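Long-range contact in tylactone synthase starter module and modules 1 & 2 (Streptomyces fradiae, PDB 2Z5L), which probably reduces the beta-keto group of a growing polyketide chain with NADPH, setting hydroxyl stereochemistry during assembly of the tylosin macrolactone: residues T426-M438 with L447-V461. Numbering follows the deposited sequence.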
ATOM      1  N   THR A 426      -7.582  11.839  -3.836  1.00 36.36           N
ATOM      2  CA  THR A 426      -8.130  10.625  -4.440  1.00 36.56           C
ATOM      3  C   THR A 426      -6.941   9.677  -4.678  1.00 36.79           C
ATOM      4  O   THR A 426      -5.912  10.095  -5.213  1.00 36.75           O
ATOM      5  CB  THR A 426      -8.796  10.927  -5.805  1.00 38.56           C
ATOM      6  OG1 THR A 426      -9.688  12.040  -5.676  1.00 41.39           O
ATOM      7  CG2 THR A 426      -9.572   9.723  -6.293  1.00 40.78           C
ATOM      8  N   SER A 427      -7.079   8.410  -4.290  1.00 35.09           N
ATOM      9  CA  SER A 427      -6.001   7.434  -4.467  1.00 32.93           C
ATOM     10  C   SER A 427      -6.505   6.206  -5.212  1.00 32.44           C
ATOM     11  O   SER A 427      -7.389   5.496  -4.727  1.00 32.74           O
ATOM     12  CB  SER A 427      -5.428   7.013  -3.105  1.00 33.14           C
ATOM     13  OG  SER A 427      -4.337   6.119  -3.252  1.00 32.80           O
ATOM     14  N   VAL A 428      -5.948   5.955  -6.394  1.00 29.81           N
ATOM     15  CA  VAL A 428      -6.372   4.813  -7.202  1.00 28.62           C
ATOM     16  C   VAL A 428      -5.305   3.724  -7.259  1.00 28.45           C
ATOM     17  O   VAL A 428      -4.180   3.973  -7.680  1.00 28.95           O
ATOM     18  CB  VAL A 428      -6.711   5.245  -8.645  1.00 27.68           C
ATOM     19  CG1 VAL A 428      -7.312   4.078  -9.399  1.00 27.65           C
ATOM     20  CG2 VAL A 428      -7.675   6.424  -8.631  1.00 29.24           C
ATOM     21  N   ALA A 429      -5.675   2.522  -6.830  1.00 27.86           N
ATOM     22  CA  ALA A 429      -4.771   1.377  -6.833  1.00 29.46           C
ATOM     23  C   ALA A 429      -4.883   0.683  -8.191  1.00 29.23           C
ATOM     24  O   ALA A 429      -5.695  -0.226  -8.380  1.00 28.30           O
ATOM     25  CB  ALA A 429      -5.137   0.409  -5.703  1.00 29.03           C
ATOM     26  N   TRP A 430      -4.051   1.114  -9.132  1.00 28.36           N
ATOM     27  CA  TRP A 430      -4.080   0.582 -10.483  1.00 27.13           C
ATOM     28  C   TRP A 430      -3.634  -0.860 -10.612  1.00 30.22           C
ATOM     29  O   TRP A 430      -2.953  -1.407  -9.742  1.00 31.23           O
ATOM     30  CB  TRP A 430      -3.229   1.459 -11.410  1.00 24.93           C
ATOM     31  CG  TRP A 430      -3.735   2.864 -11.519  1.00 23.95           C
ATOM     32  CD1 TRP A 430      -3.300   3.954 -10.810  1.00 23.52           C
ATOM     33  CD2 TRP A 430      -4.844   3.320 -12.307  1.00 23.57           C
ATOM     34  NE1 TRP A 430      -4.076   5.046 -11.101  1.00 21.67           N
ATOM     35  CE2 TRP A 430      -5.034   4.687 -12.007  1.00 20.93           C
ATOM     36  CE3 TRP A 430      -5.706   2.702 -13.217  1.00 24.84           C
ATOM     37  CZ2 TRP A 430      -6.041   5.452 -12.594  1.00 22.46           C
ATOM     38  CZ3 TRP A 430      -6.721   3.468 -13.811  1.00 25.20           C
ATOM     39  CH2 TRP A 430      -6.881   4.823 -13.486  1.00 24.80           C
ATOM     40  N   GLY A 431      -4.054  -1.465 -11.714  1.00 32.45           N
ATOM     41  CA  GLY A 431      -3.686  -2.830 -12.028  1.00 34.84           C
ATOM     42  C   GLY A 431      -2.660  -2.657 -13.125  1.00 35.91           C
ATOM     43  O   GLY A 431      -2.030  -1.601 -13.199  1.00 35.20           O
ATOM     44  N   LEU A 432      -2.492  -3.661 -13.976  1.00 35.39           N
ATOM     45  CA  LEU A 432      -1.535  -3.581 -15.077  1.00 37.35           C
ATOM     46  C   LEU A 432      -1.956  -2.548 -16.112  1.00 38.91           C
ATOM     47  O   LEU A 432      -3.113  -2.533 -16.538  1.00 40.13           O
ATOM     48  CB  LEU A 432      -1.407  -4.937 -15.762  1.00 36.33           C
ATOM     49  CG  LEU A 432      -0.877  -6.074 -14.892  1.00 37.55           C
ATOM     50  CD1 LEU A 432      -0.936  -7.406 -15.665  1.00 34.49           C
ATOM     51  CD2 LEU A 432       0.538  -5.747 -14.496  1.00 37.85           C
ATOM     52  N   TRP A 433      -1.016  -1.696 -16.520  1.00 40.21           N
ATOM     53  CA  TRP A 433      -1.289  -0.657 -17.515  1.00 40.82           C
ATOM     54  C   TRP A 433      -0.973  -1.045 -18.952  1.00 42.10           C
ATOM     55  O   TRP A 433       0.152  -1.433 -19.276  1.00 40.82           O
ATOM     56  CB  TRP A 433      -0.527   0.628 -17.188  1.00 41.38           C
ATOM     57  CG  TRP A 433      -1.316   1.579 -16.348  1.00 40.39           C
ATOM     58  CD1 TRP A 433      -1.707   1.396 -15.053  1.00 40.29           C
ATOM     59  CD2 TRP A 433      -1.834   2.852 -16.750  1.00 38.43           C
ATOM     60  NE1 TRP A 433      -2.437   2.480 -14.622  1.00 41.02           N
ATOM     61  CE2 TRP A 433      -2.532   3.387 -15.644  1.00 38.03           C
ATOM     62  CE3 TRP A 433      -1.779   3.593 -17.939  1.00 38.12           C
ATOM     63  CZ2 TRP A 433      -3.168   4.626 -15.688  1.00 36.03           C
ATOM     64  CZ3 TRP A 433      -2.414   4.828 -17.982  1.00 37.42           C
ATOM     65  CH2 TRP A 433      -3.101   5.331 -16.862  1.00 37.73           C
ATOM     66  N   GLY A 434      -1.977  -0.938 -19.817  1.00 43.02           N
ATOM     67  CA  GLY A 434      -1.792  -1.190 -21.233  1.00 46.28           C
ATOM     68  C   GLY A 434      -0.606  -0.440 -21.806  1.00 48.09           C
ATOM     69  O   GLY A 434      -0.077   0.478 -21.178  1.00 47.29           O
ATOM     70  N   GLY A 435      -0.186  -0.833 -23.004  1.00 48.13           N
ATOM     71  CA  GLY A 435       0.193   0.122 -24.030  1.00 48.16           C
ATOM     72  C   GLY A 435       1.697   0.283 -24.145  1.00 47.51           C
ATOM     73  O   GLY A 435       2.455  -0.334 -23.399  1.00 49.52           O
ATOM     74  N   GLY A 436       2.126   1.119 -25.085  1.00 47.04           N
ATOM     75  CA  GLY A 436       3.521   1.506 -25.179  1.00 46.76           C
ATOM     76  C   GLY A 436       4.058   2.066 -23.877  1.00 46.40           C
ATOM     77  O   GLY A 436       3.299   2.553 -23.039  1.00 45.88           O
ATOM     78  N   GLY A 437       5.375   1.996 -23.706  1.00 45.02           N
ATOM     79  CA  GLY A 437       6.044   2.714 -22.637  1.00 43.50           C
ATOM     80  C   GLY A 437       6.203   1.873 -21.385  1.00 41.94           C
ATOM     81  O   GLY A 437       7.240   1.919 -20.724  1.00 41.75           O
ATOM     82  N   MET A 438       5.168   1.104 -21.059  1.00 41.84           N
ATOM     83  CA  MET A 438       4.981   0.609 -19.702  1.00 41.86           C
ATOM     84  C   MET A 438       5.912  -0.562 -19.408  1.00 41.00           C
ATOM     85  O   MET A 438       5.643  -1.696 -19.806  1.00 42.30           O
ATOM     86  CB  MET A 438       3.526   0.192 -19.479  1.00 43.99           C
ATOM     87  CG  MET A 438       2.542   1.351 -19.471  1.00 47.28           C
ATOM     88  SD  MET A 438       2.984   2.631 -18.281  1.00 50.71           S
ATOM     89  CE  MET A 438       3.469   1.632 -16.876  1.00 46.95           C
ATOM     90  N   LEU A 447       1.591 -10.867 -11.647  1.00 38.03           N
ATOM     91  CA  LEU A 447       0.190 -10.451 -11.677  1.00 37.68           C
ATOM     92  C   LEU A 447      -0.470 -10.910 -12.968  1.00 38.78           C
ATOM     93  O   LEU A 447      -1.650 -11.243 -12.990  1.00 38.75           O
ATOM     94  CB  LEU A 447       0.084  -8.927 -11.593  1.00 35.80           C
ATOM     95  CG  LEU A 447       0.402  -8.245 -10.270  1.00 36.25           C
ATOM     96  CD1 LEU A 447       0.380  -6.727 -10.457  1.00 33.96           C
ATOM     97  CD2 LEU A 447      -0.604  -8.679  -9.228  1.00 31.83           C
ATOM     98  N   SER A 448       0.307 -10.919 -14.042  1.00 39.18           N
ATOM     99  CA  SER A 448      -0.196 -11.321 -15.339  1.00 42.65           C
ATOM    100  C   SER A 448      -0.691 -12.759 -15.318  1.00 43.83           C
ATOM    101  O   SER A 448      -1.850 -13.023 -15.634  1.00 46.53           O
ATOM    102  CB  SER A 448       0.901 -11.161 -16.388  1.00 42.71           C
ATOM    103  OG  SER A 448       0.359 -11.250 -17.694  1.00 44.99           O
ATOM    104  N   ARG A 449       0.181 -13.682 -14.928  1.00 45.83           N
ATOM    105  CA  ARG A 449      -0.182 -15.095 -14.882  1.00 48.62           C
ATOM    106  C   ARG A 449      -1.328 -15.357 -13.915  1.00 47.98           C
ATOM    107  O   ARG A 449      -2.195 -16.188 -14.182  1.00 49.29           O
ATOM    108  CB  ARG A 449       1.033 -15.953 -14.509  1.00 49.96           C
ATOM    109  CG  ARG A 449       2.104 -16.002 -15.594  1.00 53.06           C
ATOM    110  CD  ARG A 449       1.564 -16.631 -16.886  1.00 56.61           C
ATOM    111  NE  ARG A 449       2.385 -16.323 -18.056  1.00 57.29           N
ATOM    112  CZ  ARG A 449       3.657 -16.683 -18.205  1.00 59.28           C
ATOM    113  NH1 ARG A 449       4.273 -17.374 -17.250  1.00 59.97           N
ATOM    114  NH2 ARG A 449       4.313 -16.350 -19.312  1.00 59.89           N
ATOM    115  N   ARG A 450      -1.344 -14.642 -12.797  1.00 48.09           N
ATOM    116  CA  ARG A 450      -2.404 -14.827 -11.818  1.00 48.74           C
ATOM    117  C   ARG A 450      -3.776 -14.444 -12.384  1.00 48.93           C
ATOM    118  O   ARG A 450      -4.809 -14.780 -11.802  1.00 50.92           O
ATOM    119  CB  ARG A 450      -2.112 -14.015 -10.546  1.00 48.82           C
ATOM    120  CG  ARG A 450      -0.958 -14.561  -9.688  1.00 46.80           C
ATOM    121  CD  ARG A 450      -0.606 -13.603  -8.538  1.00 45.49           C
ATOM    122  NE  ARG A 450      -1.698 -13.424  -7.587  1.00 43.60           N
ATOM    123  CZ  ARG A 450      -1.709 -12.515  -6.614  1.00 46.32           C
ATOM    124  NH1 ARG A 450      -2.756 -12.434  -5.797  1.00 46.61           N
ATOM    125  NH2 ARG A 450      -0.684 -11.682  -6.456  1.00 46.26           N
ATOM    126  N   GLY A 451      -3.790 -13.749 -13.519  1.00 49.16           N
ATOM    127  CA  GLY A 451      -5.059 -13.359 -14.113  1.00 48.52           C
ATOM    128  C   GLY A 451      -5.338 -11.887 -14.389  1.00 49.08           C
ATOM    129  O   GLY A 451      -6.436 -11.548 -14.842  1.00 49.16           O
ATOM    130  N   LEU A 452      -4.379 -11.002 -14.122  1.00 46.73           N
ATOM    131  CA  LEU A 452      -4.608  -9.586 -14.395  1.00 44.03           C
ATOM    132  C   LEU A 452      -4.376  -9.304 -15.866  1.00 43.44           C
ATOM    133  O   LEU A 452      -3.476  -9.872 -16.483  1.00 39.81           O
ATOM    134  CB  LEU A 452      -3.675  -8.687 -13.584  1.00 43.49           C
ATOM    135  CG  LEU A 452      -3.808  -8.610 -12.066  1.00 43.30           C
ATOM    136  CD1 LEU A 452      -3.170  -7.304 -11.601  1.00 43.96           C
ATOM    137  CD2 LEU A 452      -5.244  -8.655 -11.651  1.00 42.48           C
ATOM    138  N   ARG A 453      -5.192  -8.419 -16.427  1.00 43.40           N
ATOM    139  CA  ARG A 453      -5.072  -8.053 -17.832  1.00 44.43           C
ATOM    140  C   ARG A 453      -4.676  -6.587 -17.951  1.00 42.88           C
ATOM    141  O   ARG A 453      -5.095  -5.758 -17.149  1.00 43.31           O
ATOM    142  CB  ARG A 453      -6.404  -8.299 -18.539  1.00 46.90           C
ATOM    143  CG  ARG A 453      -6.768  -9.768 -18.644  1.00 51.18           C
ATOM    144  CD  ARG A 453      -8.204  -9.989 -19.141  1.00 52.91           C
ATOM    145  NE  ARG A 453      -9.206  -9.430 -18.236  1.00 53.67           N
ATOM    146  CZ  ARG A 453     -10.441  -9.905 -18.109  1.00 53.22           C
ATOM    147  NH1 ARG A 453     -10.815 -10.950 -18.829  1.00 52.56           N
ATOM    148  NH2 ARG A 453     -11.304  -9.335 -17.274  1.00 53.91           N
ATOM    149  N   ALA A 454      -3.859  -6.274 -18.949  1.00 41.85           N
ATOM    150  CA  ALA A 454      -3.408  -4.903 -19.170  1.00 40.37           C
ATOM    151  C   ALA A 454      -4.576  -4.003 -19.579  1.00 39.76           C
ATOM    152  O   ALA A 454      -5.148  -4.171 -20.651  1.00 42.11           O
ATOM    153  CB  ALA A 454      -2.326  -4.878 -20.250  1.00 40.00           C
ATOM    154  N   MET A 455      -4.924  -3.044 -18.727  1.00 37.53           N
ATOM    155  CA  MET A 455      -6.018  -2.134 -19.017  1.00 35.24           C
ATOM    156  C   MET A 455      -5.641  -1.178 -20.143  1.00 36.08           C
ATOM    157  O   MET A 455      -4.486  -0.778 -20.248  1.00 36.42           O
ATOM    158  CB  MET A 455      -6.360  -1.324 -17.773  1.00 36.19           C
ATOM    159  CG  MET A 455      -6.821  -2.149 -16.602  1.00 33.90           C
ATOM    160  SD  MET A 455      -7.238  -1.060 -15.245  1.00 38.89           S
ATOM    161  CE  MET A 455      -5.698  -1.029 -14.388  1.00 38.48           C
ATOM    162  N   ASP A 456      -6.606  -0.807 -20.984  1.00 35.12           N
ATOM    163  CA  ASP A 456      -6.314   0.113 -22.076  1.00 33.39           C
ATOM    164  C   ASP A 456      -6.008   1.483 -21.490  1.00 33.24           C
ATOM    165  O   ASP A 456      -6.787   2.028 -20.709  1.00 32.45           O
ATOM    166  CB  ASP A 456      -7.496   0.194 -23.061  1.00 34.61           C
ATOM    167  CG  ASP A 456      -7.382   1.379 -24.028  1.00 36.79           C
ATOM    168  OD1 ASP A 456      -8.043   2.411 -23.782  1.00 35.98           O
ATOM    169  OD2 ASP A 456      -6.620   1.290 -25.023  1.00 36.07           O
ATOM    170  N   PRO A 457      -4.859   2.059 -21.864  1.00 33.35           N
ATOM    171  CA  PRO A 457      -4.428   3.373 -21.376  1.00 34.48           C
ATOM    172  C   PRO A 457      -5.565   4.385 -21.275  1.00 33.89           C
ATOM    173  O   PRO A 457      -5.816   4.937 -20.209  1.00 34.06           O
ATOM    174  CB  PRO A 457      -3.355   3.778 -22.387  1.00 34.34           C
ATOM    175  CG  PRO A 457      -2.733   2.471 -22.722  1.00 34.51           C
ATOM    176  CD  PRO A 457      -3.945   1.560 -22.904  1.00 33.40           C
ATOM    177  N   ASP A 458      -6.249   4.603 -22.394  1.00 34.66           N
ATOM    178  CA  ASP A 458      -7.361   5.542 -22.470  1.00 35.07           C
ATOM    179  C   ASP A 458      -8.525   5.143 -21.580  1.00 34.49           C
ATOM    180  O   ASP A 458      -9.104   5.981 -20.876  1.00 34.28           O
ATOM    181  CB  ASP A 458      -7.824   5.677 -23.922  1.00 37.11           C
ATOM    182  CG  ASP A 458      -6.792   6.390 -24.792  1.00 40.27           C
ATOM    183  OD1 ASP A 458      -6.403   7.540 -24.426  1.00 37.42           O
ATOM    184  OD2 ASP A 458      -6.378   5.805 -25.826  1.00 39.64           O
ATOM    185  N   ALA A 459      -8.871   3.864 -21.614  1.00 34.43           N
ATOM    186  CA  ALA A 459      -9.950   3.365 -20.781  1.00 33.38           C
ATOM    187  C   ALA A 459      -9.545   3.639 -19.332  1.00 32.01           C
ATOM    188  O   ALA A 459     -10.350   4.131 -18.531  1.00 35.95           O
ATOM    189  CB  ALA A 459     -10.130   1.873 -21.015  1.00 35.16           C
ATOM    190  N   ALA A 460      -8.292   3.337 -19.003  1.00 30.68           N
ATOM    191  CA  ALA A 460      -7.778   3.546 -17.653  1.00 29.25           C
ATOM    192  C   ALA A 460      -7.956   5.010 -17.252  1.00 30.05           C
ATOM    193  O   ALA A 460      -8.369   5.320 -16.127  1.00 29.47           O
ATOM    194  CB  ALA A 460      -6.303   3.132 -17.579  1.00 26.01           C
ATOM    195  N   VAL A 461      -7.647   5.917 -18.175  1.00 31.05           N
ATOM    196  CA  VAL A 461      -7.809   7.348 -17.908  1.00 31.59           C
ATOM    197  C   VAL A 461      -9.282   7.690 -17.686  1.00 33.21           C
ATOM    198  O   VAL A 461      -9.606   8.517 -16.829  1.00 30.76           O
ATOM    199  CB  VAL A 461      -7.241   8.215 -19.065  1.00 32.78           C
ATOM    200  CG1 VAL A 461      -7.658   9.688 -18.880  1.00 30.55           C
ATOM    201  CG2 VAL A 461      -5.732   8.108 -19.076  1.00 32.25           C
TER
HETATM  202  O   HOH W   1      -5.202  -5.145 -14.652  1.00 24.77           O
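With CG set beside the backbone N (chi1 -62°) and an extended outer bond, L432 reaches to the end of helix 442-450 and the residues just after it, laying CD1 3.7 Å from L452 CB while CD2 meets L447 CD1 of the helix. M455 starts with the same first torsion, runs straight, then bends at chi3 (-93°), which carries its methyl CE to the end of strand 426-430. There CE lies at the edge of the W430 ring, in its plane and 3.9 Å from CE3, and also packs on the backbone of G431. Farther round the same rim, W430 CZ3 meets A460 CB at 3.8 Å. That methyl serves both indoles: it sits over the face of the six-membered ring of W433, a CH-pi contact 4.0 Å from the centroid. W433 NE1 in turn lies over one face of W430, and V428 CG1 over the opposite one. Strand 426-430 belongs to the Rossmann fold of this short-chain dehydrogenase/reductase-type ketoreductase, hydrogen-bonding to strands 386-391 and 474-477; the loop that leaves it is closed here by a single backbone bridge between W433 and M455. M455 N donates to L432 O at 2.9 Å and 164°, and A454 CA adds a CA-H...O contact to the same oxygen. A water between the backbones donates to R453 O and accepts a weak bond from L432 N. P457 lays CG 3.7 Å from G434 O, and as helix 457-470 begins, D456 OD1 caps it by accepting from A459 N at 2.7 Å.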